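Local structure of glucose-6-phosphate dehydrogenase (Trypanosoma cruzi, 5AQ1) at residues B[50-55]-B[441-446]; B[289-294]-B[451-456]. The protein catalyses the NADP+-dependent oxidation of glucose 6-phosphate to 6-phosphogluconolactone, the entry step of the pentose phosphate pathway. All coordinates share one frame; numbering follows the deposited sequence.

Contact 1: B[50-55]-B[441-446]; sequences FPALFQ and AYESLI
Ala52 faces helix 441-451 at the point where the backbones come nearest, its CA 4.8 Å from the CA of Glu443. Its methyl lies between Tyr442 and Ile446, with CB 3.9 Å from Tyr442 CB and 4.1 Å from Ile446 CD1. Glu443 reaches back along one flank. Its CG rests on the backbone of Ala52, 3.8 Å from CA; the chain then runs on extended (chi2 174°), carrying CD to the CB and CG of Gln55, and OE1 comes within 3.2 Å of Gln55 CB. The carboxylate thus meets the aliphatic base of Gln55, not its amide, which bends away to weak hydrogen bonds with Arg97 and Thr92 O. OE2 accepts a hydrogen bond from the backbone N of Asp440. On the other flank Ile446 CG2 touches Leu53 CD2 at 4.0 Å, the two side chains crossing nearly at right angles. Beyond CB, the Tyr442 ring departs to lie nearly parallel to that of His211, which lines the glucose 6-phosphate pocket, and its hydroxyl is hydrogen-bonded to Glu180. The two short helical segments, their axes approaching to 8.5 Å and crossing at -67°, join the Rossmann-type dinucleotide-binding domain's first helix to the C-terminal domain, beside the NADPH and substrate cleft.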
# COMPACT_ATOMS: atom_id res chain seq x y z
N PHE B 50 40.69 -14.94 22.53
CA PHE B 50 40.76 -15.80 23.71
C PHE B 50 39.65 -15.52 24.73
O PHE B 50 39.08 -16.47 25.28
CB PHE B 50 42.14 -15.72 24.38
CG PHE B 50 43.23 -16.44 23.62
CD1 PHE B 50 43.20 -17.82 23.49
CD2 PHE B 50 44.28 -15.73 23.05
CE1 PHE B 50 44.20 -18.48 22.79
CE2 PHE B 50 45.29 -16.39 22.36
CZ PHE B 50 45.24 -17.77 22.22
N PRO B 51 39.33 -14.23 24.98
CA PRO B 51 38.20 -13.91 25.86
C PRO B 51 36.85 -14.45 25.38
O PRO B 51 36.05 -14.91 26.18
CB PRO B 51 38.19 -12.38 25.88
CG PRO B 51 39.60 -12.01 25.65
CD PRO B 51 40.13 -13.03 24.68
N ALA B 52 36.62 -14.39 24.07
CA ALA B 52 35.39 -14.94 23.48
C ALA B 52 35.34 -16.46 23.68
O ALA B 52 34.30 -17.00 24.06
CB ALA B 52 35.31 -14.60 22.00
N LEU B 53 36.46 -17.12 23.42
CA LEU B 53 36.57 -18.57 23.63
C LEU B 53 36.33 -18.94 25.09
O LEU B 53 35.71 -19.97 25.37
CB LEU B 53 37.94 -19.07 23.17
CG LEU B 53 38.22 -19.04 21.66
CD1 LEU B 53 39.71 -19.23 21.37
CD2 LEU B 53 37.41 -20.10 20.93
N PHE B 54 36.82 -18.12 26.01
CA PHE B 54 36.57 -18.34 27.45
C PHE B 54 35.08 -18.32 27.75
O PHE B 54 34.57 -19.21 28.44
CB PHE B 54 37.29 -17.28 28.29
CG PHE B 54 36.96 -17.33 29.76
CD1 PHE B 54 37.27 -18.45 30.51
CD2 PHE B 54 36.34 -16.26 30.38
CE1 PHE B 54 36.97 -18.51 31.87
CE2 PHE B 54 36.04 -16.30 31.74
CZ PHE B 54 36.35 -17.43 32.48
N GLN B 55 34.38 -17.32 27.23
CA GLN B 55 32.93 -17.21 27.44
C GLN B 55 32.18 -18.40 26.84
O GLN B 55 31.24 -18.90 27.45
CB GLN B 55 32.39 -15.91 26.84
CG GLN B 55 32.87 -14.64 27.53
CD GLN B 55 32.54 -14.61 29.01
OE1 GLN B 55 31.50 -15.11 29.43
NE2 GLN B 55 33.44 -14.04 29.81
N ALA B 441 30.69 -9.44 20.27
CA ALA B 441 30.43 -9.90 18.91
C ALA B 441 31.12 -11.23 18.56
O ALA B 441 30.53 -12.11 17.95
CB ALA B 441 30.85 -8.84 17.91
N TYR B 442 32.38 -11.37 18.97
CA TYR B 442 33.17 -12.54 18.60
C TYR B 442 32.73 -13.86 19.25
O TYR B 442 33.12 -14.93 18.79
CB TYR B 442 34.65 -12.27 18.88
CG TYR B 442 35.30 -11.37 17.85
CD1 TYR B 442 35.68 -11.86 16.60
CD2 TYR B 442 35.56 -10.02 18.12
CE1 TYR B 442 36.28 -11.05 15.66
CE2 TYR B 442 36.16 -9.20 17.18
CZ TYR B 442 36.52 -9.72 15.95
OH TYR B 442 37.12 -8.92 14.99
N GLU B 443 31.92 -13.79 20.30
CA GLU B 443 31.36 -15.02 20.89
C GLU B 443 30.34 -15.63 19.94
O GLU B 443 30.41 -16.83 19.64
CB GLU B 443 30.68 -14.74 22.24
CG GLU B 443 31.62 -14.28 23.35
CD GLU B 443 30.87 -13.88 24.61
OE1 GLU B 443 30.04 -14.68 25.09
OE2 GLU B 443 31.12 -12.76 25.11
N SER B 444 29.41 -14.82 19.47
CA SER B 444 28.38 -15.26 18.53
C SER B 444 29.00 -15.85 17.26
O SER B 444 28.62 -16.93 16.81
CB SER B 444 27.47 -14.09 18.15
OG SER B 444 27.10 -13.32 19.29
N LEU B 445 29.98 -15.13 16.71
CA LEU B 445 30.55 -15.47 15.40
C LEU B 445 31.37 -16.75 15.43
O LEU B 445 31.17 -17.63 14.59
CB LEU B 445 31.39 -14.30 14.87
CG LEU B 445 30.58 -13.02 14.61
CD1 LEU B 445 31.50 -11.85 14.32
CD2 LEU B 445 29.60 -13.20 13.46
N ILE B 446 32.27 -16.88 16.40
CA ILE B 446 33.05 -18.10 16.57
C ILE B 446 32.12 -19.30 16.75
O ILE B 446 32.33 -20.36 16.15
CB ILE B 446 34.04 -17.99 17.75
CG1 ILE B 446 35.17 -17.02 17.39
CG2 ILE B 446 34.63 -19.35 18.11
CD1 ILE B 446 36.07 -16.65 18.55

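Contact 2: B[289-294]-B[451-456]; sequences LSAEDI and LGNSTN
With chi1 at -61°, Thr455 turns OG1 toward Ala291 and CG2 toward Ile294, so its two branches serve different neighbours on helix 291-302. OG1 lies 3.4 Å from both CA and CB of Ala291, while CG2 packs on Ile294 CD1 at 3.9 Å, the side chains meeting at a slant. Asn453, its CG anti to the backbone N (chi1 -179°), carries OD1 forward to the residue two places on, Thr455. That oxygen receives two hydrogen bonds: the Thr455 hydroxyl, 2.6 Å from OG1 to OD1, arrives in the carbonyl plane on a lone pair, whereas the Thr455 N, 3.0 Å from OD1, comes from well above that plane and closes an Asx turn. The pair of bonds fixes both side chains, and the same OD1 borders the Ala291 methyl, 3.7 Å from CB. Ser454 adds its own CB to the wall around this methyl. Ser290 is the N-cap of helix 291-302, and Ala291 and Ile294 belong to its first turn. Opposite it, the Asx turn follows directly on the Schellman motif, with Gly452 as C-prime residue, that ends helix 441-451; the chain then leads on to helix 460-479, and Arg459 makes a salt bridge with Glu292.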
# COMPACT_ATOMS: atom_id res chain seq x y z
N LEU B 289 15.41 -18.96 5.68
CA LEU B 289 16.39 -18.48 6.65
C LEU B 289 17.72 -19.23 6.57
O LEU B 289 18.58 -19.04 7.43
CB LEU B 289 15.82 -18.56 8.07
CG LEU B 289 14.67 -17.60 8.33
CD1 LEU B 289 14.00 -17.94 9.66
CD2 LEU B 289 15.13 -16.14 8.32
N SER B 290 17.90 -20.06 5.55
CA SER B 290 19.19 -20.72 5.32
C SER B 290 20.23 -19.67 4.91
O SER B 290 19.89 -18.64 4.33
CB SER B 290 19.08 -21.81 4.25
OG SER B 290 18.98 -21.24 2.95
N ALA B 291 21.48 -19.95 5.22
CA ALA B 291 22.56 -18.97 5.09
C ALA B 291 22.68 -18.37 3.69
O ALA B 291 22.83 -17.16 3.54
CB ALA B 291 23.88 -19.60 5.50
N GLU B 292 22.64 -19.23 2.67
CA GLU B 292 22.84 -18.78 1.30
C GLU B 292 21.65 -18.01 0.74
O GLU B 292 21.82 -17.13 -0.10
CB GLU B 292 23.21 -19.96 0.38
CG GLU B 292 24.69 -20.01 -0.01
CD GLU B 292 25.64 -19.68 1.12
OE1 GLU B 292 25.82 -20.53 2.02
OE2 GLU B 292 26.21 -18.57 1.12
N ASP B 293 20.44 -18.34 1.21
CA ASP B 293 19.26 -17.56 0.83
C ASP B 293 19.35 -16.13 1.37
O ASP B 293 18.96 -15.18 0.69
CB ASP B 293 17.97 -18.23 1.30
CG ASP B 293 17.52 -19.35 0.37
OD1 ASP B 293 17.98 -19.39 -0.79
OD2 ASP B 293 16.70 -20.18 0.79
N ILE B 294 19.88 -15.98 2.58
CA ILE B 294 20.06 -14.66 3.19
C ILE B 294 21.19 -13.89 2.51
O ILE B 294 21.03 -12.72 2.16
CB ILE B 294 20.30 -14.76 4.71
CG1 ILE B 294 19.03 -15.25 5.41
CG2 ILE B 294 20.72 -13.42 5.28
CD1 ILE B 294 19.22 -15.71 6.84
N LEU B 451 29.39 -24.12 14.30
CA LEU B 451 28.16 -24.77 13.86
C LEU B 451 28.10 -24.92 12.34
O LEU B 451 27.31 -25.70 11.82
CB LEU B 451 26.93 -24.02 14.36
CG LEU B 451 26.69 -24.05 15.88
CD1 LEU B 451 25.48 -23.19 16.23
CD2 LEU B 451 26.50 -25.48 16.40
N GLY B 452 28.92 -24.16 11.62
CA GLY B 452 28.97 -24.24 10.16
C GLY B 452 27.96 -23.35 9.46
O GLY B 452 27.70 -23.52 8.27
N ASN B 453 27.40 -22.39 10.21
CA ASN B 453 26.44 -21.43 9.68
C ASN B 453 27.15 -20.19 9.15
O ASN B 453 27.70 -19.40 9.91
CB ASN B 453 25.44 -21.05 10.78
CG ASN B 453 24.39 -20.06 10.30
OD1 ASN B 453 24.35 -19.69 9.13
ND2 ASN B 453 23.54 -19.63 11.22
N SER B 454 27.10 -20.01 7.83
CA SER B 454 27.79 -18.91 7.16
C SER B 454 26.99 -17.61 7.06
O SER B 454 27.46 -16.65 6.47
CB SER B 454 28.20 -19.34 5.75
OG SER B 454 29.09 -20.44 5.80
N THR B 455 25.79 -17.58 7.65
CA THR B 455 24.89 -16.43 7.52
C THR B 455 25.58 -15.09 7.77
O THR B 455 25.46 -14.16 6.96
CB THR B 455 23.70 -16.55 8.49
OG1 THR B 455 22.95 -17.73 8.18
CG2 THR B 455 22.78 -15.34 8.39
N ASN B 456 26.32 -15.00 8.88
CA ASN B 456 26.92 -13.74 9.33
C ASN B 456 28.40 -13.62 9.00
O ASN B 456 29.19 -13.14 9.82
CB ASN B 456 26.68 -13.57 10.83
CG ASN B 456 25.21 -13.41 11.17
OD1 ASN B 456 24.50 -12.65 10.51
ND2 ASN B 456 24.75 -14.11 12.19

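Overall arrangement
From the N terminus, the chain first passes through 50-55, on the helix after the opening strand of the six-stranded parallel sheet. It completes that sheet, enters the C-terminal domain and reaches 289-294 beyond helix 264-282. After most of the large mixed sheet, 441-446 returns to the first helix, and contact 1 closes a loop of 385 residues between the domains. Little more than a turn of helix later, 451-456 closes contact 2 over 156 residues, within the C-terminal domain. The two loops cross rather than nest. Helix 441-451 and its exit thus serve both; the centres of the two contacts lie 19 Å apart, and Leu445 CD2 meets Asn456 O at 3.7 Å.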